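Local coordinates for RimK-related lysine biosynthesis protein (Thermococcus kodakarensis, PDB 5K2M) that probably acts as an ATP-dependent ligase of amino-acid biosynthesis in the RimK/LysX family, binding ADP and magnesium ions in an ATP-grasp domain, at residues G106-V111 and H159-F164; D82-T87 and W99-S104; L131-N136 and E142-H147. All blocks are in the same frame, centred on the assembly; numbering follows the deposited sequence.

Overall arrangement
From the N terminus, contact 2 comes first: residues 82-87, at the start of helix 83-90, meet strand 99-102 and close a short loop. The chain then passes directly into helix 105-108, where contact 1 opens, closing only when strand 159-163 arrives. Contact 3 lies nested inside that longer loop and joins strand 133-135 to helix 138-150. No pair of contacts crosses. All three reach one antiparallel sheet, in the order 99-102, 159-163, 119-122, 133-135: contacts 1 and 2 share its neighbouring strands 159-163 and 99-102, whereas contact 3 uses the strand at the other end. Each also has a residue touching ADP.

Contact 1. Residues G106-V111 and H159-F164; sequences GGALRV and HYFQEF. With ADP (adenosine-5'-diphosphate), chain O.
Val111 and Ala108 pack on Phe161 and His159, joining the end region of helix 105-108 and the turn Ala108-Val111 to strand 159-163 of the ATP-grasp nucleotide-binding sheet. Phe161 carries most of the contact. Its CB lies 3.8 Å from Val111 CG1, and its CG is equally close to that methyl. Farther out, CD2 comes within 3.7 Å of Val111 CG2, CE2 is about 3.9 Å from both Val111 CG2 and Ala108 CB, and CZ ends near Ala108 CB. Val111 crosses the ring obliquely and brings both methyls against its CD2 side, CG1 anti to its own backbone N (chi1 166°) and CG2 beside it. The same Ala108 methyl lies over one face of the His159 imidazole, 4.1 Å from CG. A type I turn from Ala108 to Val111, closed by Val111 N to Ala108 O at 2.9 Å, sets both residues against the strand. Leu145 of helix 138-150 also packs on Ala108 and His159. On the other side of the strand, Gln162 runs extended toward the adenine, where its OE1 also accepts from Lys122. The exocyclic amine is gripped twice: ADP N6 donates to Gln162 OE1 at 3.0 Å and to Glu163 O with an N-H...O angle of 162°.

Contact 2. Residues D82-T87 and W99-S104; sequences DKLFAT and WKAALS. With ADP (adenosine-5'-diphosphate), chain O.
Leu84 swings its CG anti to the backbone N (chi1 -174°), which carries its methyls to strand 99-102, while Trp99 takes chi1 64°, with CG between backbone N and carbonyl carbon, and brings its indole to helix 83-87. The two side chains meet at about a right angle, Leu84 CD1 touching Trp99 CZ3 at 3.7 Å. The other branch, Leu84 CD2, rests on Ala101 CB at 3.9 Å. One turn along the helix, Thr87 OG1 as modelled stands over the centre of one indole face, 3.6 Å from Trp99 CE2, although the rotation of this side chain is doubtful. The helix start is fixed by Asp82 as N-cap: its OD2 accepts from Phe85 N through the anti lone pair, at 2.9 Å and nearly straight (171°), and weakly from Leu84 N. Tyr58 of the second subunit binds Asp82 OD1, and Ala101 and Ala102 pair antiparallel with a strand of that subunit, extending the sheet across the interface. Lys83, bent at chi2 and chi4, reaches away from the strand, with NZ 2.7 Å from ADP O3B and a further hydrogen bond to Glu241 OE2, a magnesium ligand. The helix start thus presents Lys83 to the diphosphate in the nucleotide site of this ATP-grasp domain.

Contact 3. Residues L131-N136 and E142-H147; sequences LLAKVN and EAVLEH. With ADP (adenosine-5'-diphosphate), chain O.
Val144 points its CG2 methyl from helix 138-150 at strand 133-135, and that single branch makes both close contacts: 4.1 Å to Ala133 CB and 4.1 Å to Val135 CG2. CG1 is anti to the backbone N (chi1 170°), which leaves CG2 anti to the carbonyl carbon and resting over the pair of strand residues, whose CB atoms are on the same side of the strand. These contacts are purely apolar and small in extent. In the next shell, backbone bonds of Ala133 to Ser121 and of Val135 to Leu119 tie the strand to strand 119-122, and Val144 also leans on Ser121. Leu145, on the flank of the helix, packs on Leu109 and Ala108. On the strand's other side, Lys134 NZ bonds to Asn136 OD1 at 3.0 Å, tilted 22° from the carbonyl plane, and the lysine makes a cation-pi contact with Phe164. Farther out lies a third subunit: Glu146 OE1 accepts from Leu131 N of that chain, and Leu131 N donates in turn to its Glu146. Helix 138-150 thus covers one side of the antiparallel sheet, while Leu132 meets the nucleotide on the other, its CD1 3.6 Å from ADP C8, as part of the protein's ATP-grasp domain.

Contact 1. Residues G106-V111 and H159-F164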
loop_
_atom_site.group_PDB
_atom_site.type_symbol
_atom_site.label_atom_id
_atom_site.label_comp_id
_atom_site.label_asym_id
_atom_site.label_seq_id
_atom_site.Cartn_x
_atom_site.Cartn_y
_atom_site.Cartn_z
ATOM N N GLY A 106 -25.620 -37.005 18.616
ATOM C CA GLY A 106 -25.181 -38.369 18.886
ATOM C C GLY A 106 -24.573 -38.531 20.264
ATOM O O GLY A 106 -24.722 -39.574 20.904
ATOM N N GLY A 107 -23.880 -37.498 20.731
ATOM C CA GLY A 107 -23.388 -37.486 22.107
ATOM C C GLY A 107 -24.509 -37.376 23.132
ATOM O O GLY A 107 -24.452 -38.019 24.181
ATOM N N ALA A 108 -25.515 -36.553 22.831
ATOM C CA ALA A 108 -26.631 -36.308 23.741
ATOM C C ALA A 108 -27.454 -37.554 24.019
ATOM O O ALA A 108 -27.973 -37.728 25.122
ATOM C CB ALA A 108 -27.518 -35.215 23.188
ATOM N N LEU A 109 -27.564 -38.420 23.017
ATOM C CA LEU A 109 -28.210 -39.729 23.166
ATOM C C LEU A 109 -27.646 -40.566 24.313
ATOM O O LEU A 109 -28.334 -41.418 24.861
ATOM C CB LEU A 109 -28.066 -40.526 21.861
ATOM C CG LEU A 109 -29.200 -40.541 20.831
ATOM C CD1 LEU A 109 -30.421 -39.721 21.207
ATOM C CD2 LEU A 109 -28.691 -40.167 19.447
ATOM N N ARG A 110 -26.390 -40.330 24.655
ATOM C CA ARG A 110 -25.727 -41.044 25.741
ATOM C C ARG A 110 -25.919 -40.428 27.120
ATOM O O ARG A 110 -25.513 -41.020 28.110
ATOM C CB ARG A 110 -24.237 -41.145 25.431
ATOM C CG ARG A 110 -23.991 -41.860 24.121
ATOM C CD ARG A 110 -22.743 -42.696 24.198
ATOM N NE ARG A 110 -21.548 -41.862 24.314
ATOM C CZ ARG A 110 -20.943 -41.261 23.296
ATOM N NH1 ARG A 110 -21.414 -41.363 22.051
ATOM N NH2 ARG A 110 -19.864 -40.535 23.530
ATOM N N VAL A 111 -26.539 -39.256 27.191
ATOM C CA VAL A 111 -26.718 -38.558 28.462
ATOM C C VAL A 111 -27.543 -39.378 29.490
ATOM O O VAL A 111 -27.201 -39.391 30.656
ATOM C CB VAL A 111 -27.296 -37.151 28.224
ATOM C CG1 VAL A 111 -27.811 -36.538 29.506
ATOM C CG2 VAL A 111 -26.225 -36.270 27.610
ATOM N N HIS A 159 -25.605 -29.107 24.172
ATOM C CA HIS A 159 -26.658 -29.881 24.823
ATOM C C HIS A 159 -26.408 -30.039 26.306
ATOM O O HIS A 159 -25.508 -30.779 26.710
ATOM C CB HIS A 159 -26.781 -31.241 24.163
ATOM C CG HIS A 159 -27.138 -31.160 22.720
ATOM N ND1 HIS A 159 -28.420 -30.903 22.290
ATOM C CD2 HIS A 159 -26.378 -31.257 21.609
ATOM C CE1 HIS A 159 -28.436 -30.863 20.970
ATOM N NE2 HIS A 159 -27.212 -31.087 20.533
ATOM N N TYR A 160 -27.226 -29.348 27.102
ATOM C CA TYR A 160 -27.090 -29.284 28.549
ATOM C C TYR A 160 -28.316 -29.893 29.190
ATOM O O TYR A 160 -29.464 -29.548 28.837
ATOM C CB TYR A 160 -26.943 -27.820 28.981
ATOM C CG TYR A 160 -26.926 -27.585 30.472
ATOM C CD1 TYR A 160 -25.749 -27.642 31.195
ATOM C CD2 TYR A 160 -28.102 -27.299 31.158
ATOM C CE1 TYR A 160 -25.735 -27.412 32.563
ATOM C CE2 TYR A 160 -28.107 -27.075 32.521
ATOM C CZ TYR A 160 -26.923 -27.114 33.219
ATOM O OH TYR A 160 -26.941 -26.881 34.573
ATOM N N PHE A 161 -28.072 -30.796 30.140
ATOM C CA PHE A 161 -29.127 -31.592 30.762
ATOM C C PHE A 161 -28.910 -31.683 32.270
ATOM O O PHE A 161 -27.790 -31.657 32.729
ATOM C CB PHE A 161 -29.091 -33.031 30.236
ATOM C CG PHE A 161 -29.377 -33.174 28.777
ATOM C CD1 PHE A 161 -30.680 -33.281 28.318
ATOM C CD2 PHE A 161 -28.344 -33.262 27.859
ATOM C CE1 PHE A 161 -30.949 -33.460 26.971
ATOM C CE2 PHE A 161 -28.611 -33.429 26.508
ATOM C CZ PHE A 161 -29.914 -33.529 26.066
ATOM N N GLN A 162 -29.997 -31.802 33.020
ATOM C CA GLN A 162 -29.945 -32.125 34.441
ATOM C C GLN A 162 -30.837 -33.317 34.729
ATOM O O GLN A 162 -31.746 -33.610 33.966
ATOM C CB GLN A 162 -30.458 -30.958 35.280
ATOM C CG GLN A 162 -29.565 -29.735 35.304
ATOM C CD GLN A 162 -30.204 -28.595 36.082
ATOM O OE1 GLN A 162 -31.389 -28.347 35.948
ATOM N NE2 GLN A 162 -29.420 -27.902 36.890
ATOM N N GLU A 163 -30.565 -34.009 35.826
ATOM C CA GLU A 163 -31.547 -34.914 36.420
ATOM C C GLU A 163 -32.825 -34.138 36.716
ATOM O O GLU A 163 -32.761 -32.973 37.108
ATOM C CB GLU A 163 -31.015 -35.517 37.727
ATOM C CG GLU A 163 -30.817 -34.506 38.848
ATOM C CD GLU A 163 -30.245 -35.111 40.120
ATOM O OE1 GLU A 163 -30.426 -36.317 40.354
ATOM O OE2 GLU A 163 -29.594 -34.380 40.888
ATOM N N PHE A 164 -33.983 -34.771 36.550
ATOM C CA PHE A 164 -35.231 -34.142 36.983
ATOM C C PHE A 164 -35.292 -34.191 38.505
ATOM O O PHE A 164 -35.256 -35.265 39.106
ATOM C CB PHE A 164 -36.451 -34.826 36.386
ATOM C CG PHE A 164 -37.765 -34.270 36.878
ATOM C CD1 PHE A 164 -38.243 -33.051 36.408
ATOM C CD2 PHE A 164 -38.536 -34.972 37.792
ATOM C CE1 PHE A 164 -39.453 -32.541 36.852
ATOM C CE2 PHE A 164 -39.753 -34.467 38.230
ATOM C CZ PHE A 164 -40.207 -33.246 37.770
HETATM P PB ADP O . -34.509 -20.334 33.304
HETATM O O1B ADP O . -35.313 -19.905 34.500
HETATM O O2B ADP O . -35.309 -20.451 32.029
HETATM O O3B ADP O . -33.228 -19.570 33.075
HETATM P PA ADP O . -34.144 -22.668 34.977
HETATM O O1A ADP O . -34.157 -21.726 36.166
HETATM O O2A ADP O . -33.064 -23.701 34.980
HETATM O O3A ADP O . -34.087 -21.871 33.584
HETATM O "O5'" ADP O . -35.555 -23.424 34.880
HETATM C "C5'" ADP O . -36.775 -22.739 35.053
HETATM C "C4'" ADP O . -37.622 -23.452 36.093
HETATM O "O4'" ADP O . -37.891 -24.788 35.655
HETATM C "C3'" ADP O . -36.988 -23.570 37.470
HETATM O "O3'" ADP O . -37.288 -22.433 38.295
HETATM C "C2'" ADP O . -37.627 -24.844 37.988
HETATM O "O2'" ADP O . -38.926 -24.611 38.529
HETATM C "C1'" ADP O . -37.811 -25.691 36.751
HETATM N N9 ADP O . -36.654 -26.579 36.566
HETATM C C8 ADP O . -35.541 -26.306 35.854
HETATM N N7 ADP O . -34.661 -27.323 35.899
HETATM C C5 ADP O . -35.221 -28.269 36.674
HETATM C C6 ADP O . -34.846 -29.609 37.125
HETATM N N6 ADP O . -33.662 -30.147 36.760
HETATM N N1 ADP O . -35.721 -30.267 37.911
HETATM C C2 ADP O . -36.898 -29.743 38.283
HETATM N N3 ADP O . -37.312 -28.532 37.912
HETATM C C4 ADP O . -36.530 -27.770 37.118
#

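Contact 2. Residues D82-T87 and W99-S104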
loop_
_atom_site.group_PDB
_atom_site.type_symbol
_atom_site.label_atom_id
_atom_site.label_comp_id
_atom_site.label_asym_id
_atom_site.label_seq_id
_atom_site.Cartn_x
_atom_site.Cartn_y
_atom_site.Cartn_z
ATOM N N ASP A 82 -24.904 -18.060 31.277
ATOM C CA ASP A 82 -24.810 -19.285 30.516
ATOM C C ASP A 82 -24.954 -20.459 31.463
ATOM O O ASP A 82 -24.175 -20.575 32.410
ATOM C CB ASP A 82 -23.455 -19.357 29.798
ATOM C CG ASP A 82 -23.378 -20.528 28.861
ATOM O OD1 ASP A 82 -23.801 -20.359 27.707
ATOM O OD2 ASP A 82 -22.977 -21.632 29.292
ATOM N N LYS A 83 -25.931 -21.331 31.224
ATOM C CA LYS A 83 -26.177 -22.435 32.149
ATOM C C LYS A 83 -24.914 -23.253 32.369
ATOM O O LYS A 83 -24.606 -23.621 33.490
ATOM C CB LYS A 83 -27.305 -23.350 31.654
ATOM C CG LYS A 83 -28.690 -22.718 31.606
ATOM C CD LYS A 83 -29.160 -22.327 32.991
ATOM C CE LYS A 83 -30.672 -22.132 33.048
ATOM N NZ LYS A 83 -31.140 -20.990 32.211
ATOM N N LEU A 84 -24.163 -23.501 31.299
ATOM C CA LEU A 84 -23.035 -24.420 31.359
ATOM C C LEU A 84 -21.826 -23.780 32.011
ATOM O O LEU A 84 -21.234 -24.369 32.895
ATOM C CB LEU A 84 -22.694 -24.944 29.958
ATOM C CG LEU A 84 -21.624 -26.022 29.812
ATOM C CD1 LEU A 84 -21.707 -27.067 30.914
ATOM C CD2 LEU A 84 -21.757 -26.717 28.472
ATOM N N PHE A 85 -21.459 -22.579 31.581
ATOM C CA PHE A 85 -20.350 -21.850 32.223
ATOM C C PHE A 85 -20.667 -21.616 33.707
ATOM O O PHE A 85 -19.786 -21.756 34.567
ATOM C CB PHE A 85 -20.063 -20.509 31.534
ATOM C CG PHE A 85 -19.160 -20.599 30.331
ATOM C CD1 PHE A 85 -19.604 -21.168 29.138
ATOM C CD2 PHE A 85 -17.868 -20.066 30.376
ATOM C CE1 PHE A 85 -18.780 -21.223 28.016
ATOM C CE2 PHE A 85 -17.029 -20.130 29.266
ATOM C CZ PHE A 85 -17.490 -20.708 28.083
ATOM N N ALA A 86 -21.922 -21.305 34.019
ATOM C CA ALA A 86 -22.303 -21.093 35.420
ATOM C C ALA A 86 -22.205 -22.352 36.281
ATOM O O ALA A 86 -21.667 -22.273 37.397
ATOM C CB ALA A 86 -23.677 -20.464 35.546
ATOM N N THR A 87 -22.664 -23.513 35.793
ATOM C CA THR A 87 -22.569 -24.692 36.656
ATOM C C THR A 87 -21.116 -25.085 36.827
ATOM O O THR A 87 -20.740 -25.533 37.895
ATOM C CB THR A 87 -23.450 -25.928 36.300
ATOM O OG1 THR A 87 -22.675 -26.942 35.649
ATOM C CG2 THR A 87 -24.633 -25.592 35.530
ATOM N N TRP A 99 -25.700 -33.089 36.388
ATOM C CA TRP A 99 -25.780 -32.515 35.059
ATOM C C TRP A 99 -24.871 -33.229 34.080
ATOM O O TRP A 99 -23.930 -33.930 34.459
ATOM C CB TRP A 99 -25.423 -31.026 35.097
ATOM C CG TRP A 99 -24.021 -30.797 35.507
ATOM C CD1 TRP A 99 -23.533 -30.766 36.781
ATOM C CD2 TRP A 99 -22.908 -30.599 34.641
ATOM N NE1 TRP A 99 -22.174 -30.558 36.762
ATOM C CE2 TRP A 99 -21.765 -30.450 35.459
ATOM C CE3 TRP A 99 -22.762 -30.539 33.248
ATOM C CZ2 TRP A 99 -20.496 -30.230 34.932
ATOM C CZ3 TRP A 99 -21.506 -30.326 32.727
ATOM C CH2 TRP A 99 -20.384 -30.166 33.569
ATOM N N LYS A 100 -25.156 -33.018 32.802
ATOM C CA LYS A 100 -24.374 -33.615 31.739
ATOM C C LYS A 100 -24.423 -32.686 30.524
ATOM O O LYS A 100 -25.443 -32.037 30.277
ATOM C CB LYS A 100 -24.941 -34.994 31.418
ATOM C CG LYS A 100 -23.931 -35.988 30.872
ATOM C CD LYS A 100 -23.049 -36.595 31.952
ATOM C CE LYS A 100 -21.964 -37.434 31.298
ATOM N NZ LYS A 100 -21.080 -38.085 32.296
ATOM N N ALA A 101 -23.309 -32.584 29.808
ATOM C CA ALA A 101 -23.248 -31.775 28.609
ATOM C C ALA A 101 -22.655 -32.567 27.445
ATOM O O ALA A 101 -21.662 -33.306 27.599
ATOM C CB ALA A 101 -22.445 -30.502 28.860
ATOM N N ALA A 102 -23.293 -32.424 26.291
ATOM C CA ALA A 102 -22.823 -33.031 25.049
ATOM C C ALA A 102 -22.718 -31.966 23.963
ATOM O O ALA A 102 -23.347 -30.895 24.045
ATOM C CB ALA A 102 -23.760 -34.151 24.619
ATOM N N LEU A 103 -21.938 -32.288 22.939
ATOM C CA LEU A 103 -21.583 -31.352 21.893
ATOM C C LEU A 103 -22.155 -31.744 20.541
ATOM O O LEU A 103 -21.849 -31.108 19.539
ATOM C CB LEU A 103 -20.057 -31.255 21.786
ATOM C CG LEU A 103 -19.337 -30.338 22.768
ATOM C CD1 LEU A 103 -19.905 -28.928 22.707
ATOM C CD2 LEU A 103 -19.397 -30.877 24.187
ATOM N N SER A 104 -22.963 -32.801 20.513
ATOM C CA SER A 104 -23.672 -33.205 19.315
ATOM C C SER A 104 -24.900 -34.044 19.690
ATOM O O SER A 104 -25.015 -34.548 20.824
ATOM C CB SER A 104 -22.757 -34.004 18.388
ATOM O OG SER A 104 -22.490 -35.286 18.924
HETATM P PB ADP O . -34.509 -20.334 33.304
HETATM O O1B ADP O . -35.313 -19.905 34.500
HETATM O O2B ADP O . -35.309 -20.451 32.029
HETATM O O3B ADP O . -33.228 -19.570 33.075
HETATM P PA ADP O . -34.144 -22.668 34.977
HETATM O O1A ADP O . -34.157 -21.726 36.166
HETATM O O2A ADP O . -33.064 -23.701 34.980
HETATM O O3A ADP O . -34.087 -21.871 33.584
HETATM O "O5'" ADP O . -35.555 -23.424 34.880
HETATM C "C5'" ADP O . -36.775 -22.739 35.053
HETATM C "C4'" ADP O . -37.622 -23.452 36.093
HETATM O "O4'" ADP O . -37.891 -24.788 35.655
HETATM C "C3'" ADP O . -36.988 -23.570 37.470
HETATM O "O3'" ADP O . -37.288 -22.433 38.295
HETATM C "C2'" ADP O . -37.627 -24.844 37.988
HETATM O "O2'" ADP O . -38.926 -24.611 38.529
HETATM C "C1'" ADP O . -37.811 -25.691 36.751
HETATM N N9 ADP O . -36.654 -26.579 36.566
HETATM C C8 ADP O . -35.541 -26.306 35.854
HETATM N N7 ADP O . -34.661 -27.323 35.899
HETATM C C5 ADP O . -35.221 -28.269 36.674
HETATM C C6 ADP O . -34.846 -29.609 37.125
HETATM N N6 ADP O . -33.662 -30.147 36.760
HETATM N N1 ADP O . -35.721 -30.267 37.911
HETATM C C2 ADP O . -36.898 -29.743 38.283
HETATM N N3 ADP O . -37.312 -28.532 37.912
HETATM C C4 ADP O . -36.530 -27.770 37.118
#

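Contact 3. Residues L131-N136 and E142-H147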
loop_
_atom_site.group_PDB
_atom_site.type_symbol
_atom_site.label_atom_id
_atom_site.label_comp_id
_atom_site.label_asym_id
_atom_site.label_seq_id
_atom_site.Cartn_x
_atom_site.Cartn_y
_atom_site.Cartn_z
ATOM N N LEU A 131 -38.140 -23.008 26.548
ATOM C CA LEU A 131 -37.575 -24.216 25.914
ATOM C C LEU A 131 -37.100 -25.287 26.925
ATOM O O LEU A 131 -36.340 -26.186 26.571
ATOM C CB LEU A 131 -36.422 -23.804 24.970
ATOM C CG LEU A 131 -36.555 -23.873 23.436
ATOM C CD1 LEU A 131 -37.969 -24.053 22.922
ATOM C CD2 LEU A 131 -35.902 -22.666 22.784
ATOM N N LEU A 132 -37.531 -25.177 28.175
ATOM C CA LEU A 132 -37.343 -26.240 29.159
ATOM C C LEU A 132 -38.151 -27.452 28.708
ATOM O O LEU A 132 -39.296 -27.303 28.294
ATOM C CB LEU A 132 -37.820 -25.790 30.542
ATOM C CG LEU A 132 -36.840 -25.074 31.484
ATOM C CD1 LEU A 132 -36.022 -26.073 32.278
ATOM C CD2 LEU A 132 -35.910 -24.119 30.742
ATOM N N ALA A 133 -37.549 -28.637 28.756
ATOM C CA ALA A 133 -38.253 -29.875 28.437
ATOM C C ALA A 133 -37.979 -30.949 29.479
ATOM O O ALA A 133 -36.828 -31.188 29.847
ATOM C CB ALA A 133 -37.855 -30.380 27.067
ATOM N N LYS A 134 -39.049 -31.600 29.933
ATOM C CA LYS A 134 -38.960 -32.797 30.756
ATOM C C LYS A 134 -39.049 -34.015 29.841
ATOM O O LYS A 134 -40.063 -34.234 29.168
ATOM C CB LYS A 134 -40.092 -32.813 31.776
ATOM C CG LYS A 134 -40.051 -33.956 32.771
ATOM C CD LYS A 134 -41.142 -33.775 33.807
ATOM C CE LYS A 134 -41.040 -34.782 34.941
ATOM N NZ LYS A 134 -41.519 -36.113 34.522
ATOM N N VAL A 135 -37.978 -34.804 29.839
ATOM C CA VAL A 135 -37.812 -35.929 28.938
ATOM C C VAL A 135 -37.851 -37.228 29.725
ATOM O O VAL A 135 -36.944 -37.509 30.504
ATOM C CB VAL A 135 -36.463 -35.805 28.225
ATOM C CG1 VAL A 135 -36.214 -36.985 27.292
ATOM C CG2 VAL A 135 -36.410 -34.496 27.467
ATOM N N ASN A 136 -38.888 -38.029 29.485
ATOM C CA ASN A 136 -39.154 -39.234 30.262
ATOM C C ASN A 136 -38.649 -40.517 29.619
ATOM O O ASN A 136 -38.542 -41.546 30.293
ATOM C CB ASN A 136 -40.652 -39.368 30.521
ATOM C CG ASN A 136 -41.216 -38.199 31.291
ATOM O OD1 ASN A 136 -40.539 -37.598 32.121
ATOM N ND2 ASN A 136 -42.461 -37.861 31.013
ATOM N N GLU A 142 -35.113 -38.071 21.593
ATOM C CA GLU A 142 -34.971 -37.965 20.148
ATOM C C GLU A 142 -35.742 -36.781 19.573
ATOM O O GLU A 142 -35.209 -36.020 18.769
ATOM C CB GLU A 142 -35.425 -39.266 19.475
ATOM C CG GLU A 142 -34.363 -40.339 19.585
ATOM C CD GLU A 142 -34.737 -41.655 18.940
ATOM O OE1 GLU A 142 -34.101 -42.654 19.323
ATOM O OE2 GLU A 142 -35.618 -41.698 18.055
ATOM N N ALA A 143 -36.987 -36.615 19.999
ATOM C CA ALA A 143 -37.812 -35.503 19.527
ATOM C C ALA A 143 -37.155 -34.160 19.856
ATOM O O ALA A 143 -37.002 -33.320 18.980
ATOM C CB ALA A 143 -39.199 -35.583 20.137
ATOM N N VAL A 144 -36.728 -33.979 21.105
ATOM C CA VAL A 144 -36.057 -32.748 21.516
ATOM C C VAL A 144 -34.800 -32.495 20.684
ATOM O O VAL A 144 -34.600 -31.395 20.168
ATOM C CB VAL A 144 -35.710 -32.766 23.020
ATOM C CG1 VAL A 144 -34.802 -31.594 23.403
ATOM C CG2 VAL A 144 -36.989 -32.720 23.838
ATOM N N LEU A 145 -33.956 -33.512 20.545
ATOM C CA LEU A 145 -32.713 -33.355 19.787
ATOM C C LEU A 145 -32.961 -33.107 18.290
ATOM O O LEU A 145 -32.225 -32.339 17.660
ATOM C CB LEU A 145 -31.808 -34.566 19.976
ATOM C CG LEU A 145 -31.318 -34.804 21.408
ATOM C CD1 LEU A 145 -30.607 -36.142 21.466
ATOM C CD2 LEU A 145 -30.399 -33.680 21.865
ATOM N N GLU A 146 -33.992 -33.739 17.731
ATOM C CA GLU A 146 -34.405 -33.464 16.337
ATOM C C GLU A 146 -34.756 -31.994 16.164
ATOM O O GLU A 146 -34.354 -31.357 15.196
ATOM C CB GLU A 146 -35.624 -34.311 15.912
ATOM C CG GLU A 146 -35.310 -35.530 15.056
ATOM C CD GLU A 146 -34.732 -35.178 13.686
ATOM O OE1 GLU A 146 -35.464 -34.636 12.814
ATOM O OE2 GLU A 146 -33.528 -35.456 13.493
ATOM N N HIS A 147 -35.519 -31.453 17.099
ATOM C CA HIS A 147 -35.911 -30.045 16.993
ATOM C C HIS A 147 -34.746 -29.088 17.211
ATOM O O HIS A 147 -34.594 -28.138 16.452
ATOM C CB HIS A 147 -37.095 -29.733 17.908
ATOM C CG HIS A 147 -38.360 -30.386 17.456
ATOM N ND1 HIS A 147 -39.407 -29.683 16.898
ATOM C CD2 HIS A 147 -38.719 -31.688 17.411
ATOM C CE1 HIS A 147 -40.365 -30.525 16.562
ATOM N NE2 HIS A 147 -39.973 -31.746 16.860
HETATM P PB ADP O . -34.509 -20.334 33.304
HETATM O O1B ADP O . -35.313 -19.905 34.500
HETATM O O2B ADP O . -35.309 -20.451 32.029
HETATM O O3B ADP O . -33.228 -19.570 33.075
HETATM P PA ADP O . -34.144 -22.668 34.977
HETATM O O1A ADP O . -34.157 -21.726 36.166
HETATM O O2A ADP O . -33.064 -23.701 34.980
HETATM O O3A ADP O . -34.087 -21.871 33.584
HETATM O "O5'" ADP O . -35.555 -23.424 34.880
HETATM C "C5'" ADP O . -36.775 -22.739 35.053
HETATM C "C4'" ADP O . -37.622 -23.452 36.093
HETATM O "O4'" ADP O . -37.891 -24.788 35.655
HETATM C "C3'" ADP O . -36.988 -23.570 37.470
HETATM O "O3'" ADP O . -37.288 -22.433 38.295
HETATM C "C2'" ADP O . -37.627 -24.844 37.988
HETATM O "O2'" ADP O . -38.926 -24.611 38.529
HETATM C "C1'" ADP O . -37.811 -25.691 36.751
HETATM N N9 ADP O . -36.654 -26.579 36.566
HETATM C C8 ADP O . -35.541 -26.306 35.854
HETATM N N7 ADP O . -34.661 -27.323 35.899
HETATM C C5 ADP O . -35.221 -28.269 36.674
HETATM C C6 ADP O . -34.846 -29.609 37.125
HETATM N N6 ADP O . -33.662 -30.147 36.760
HETATM N N1 ADP O . -35.721 -30.267 37.911
HETATM C C2 ADP O . -36.898 -29.743 38.283
HETATM N N3 ADP O . -37.312 -28.532 37.912
HETATM C C4 ADP O . -36.530 -27.770 37.118
#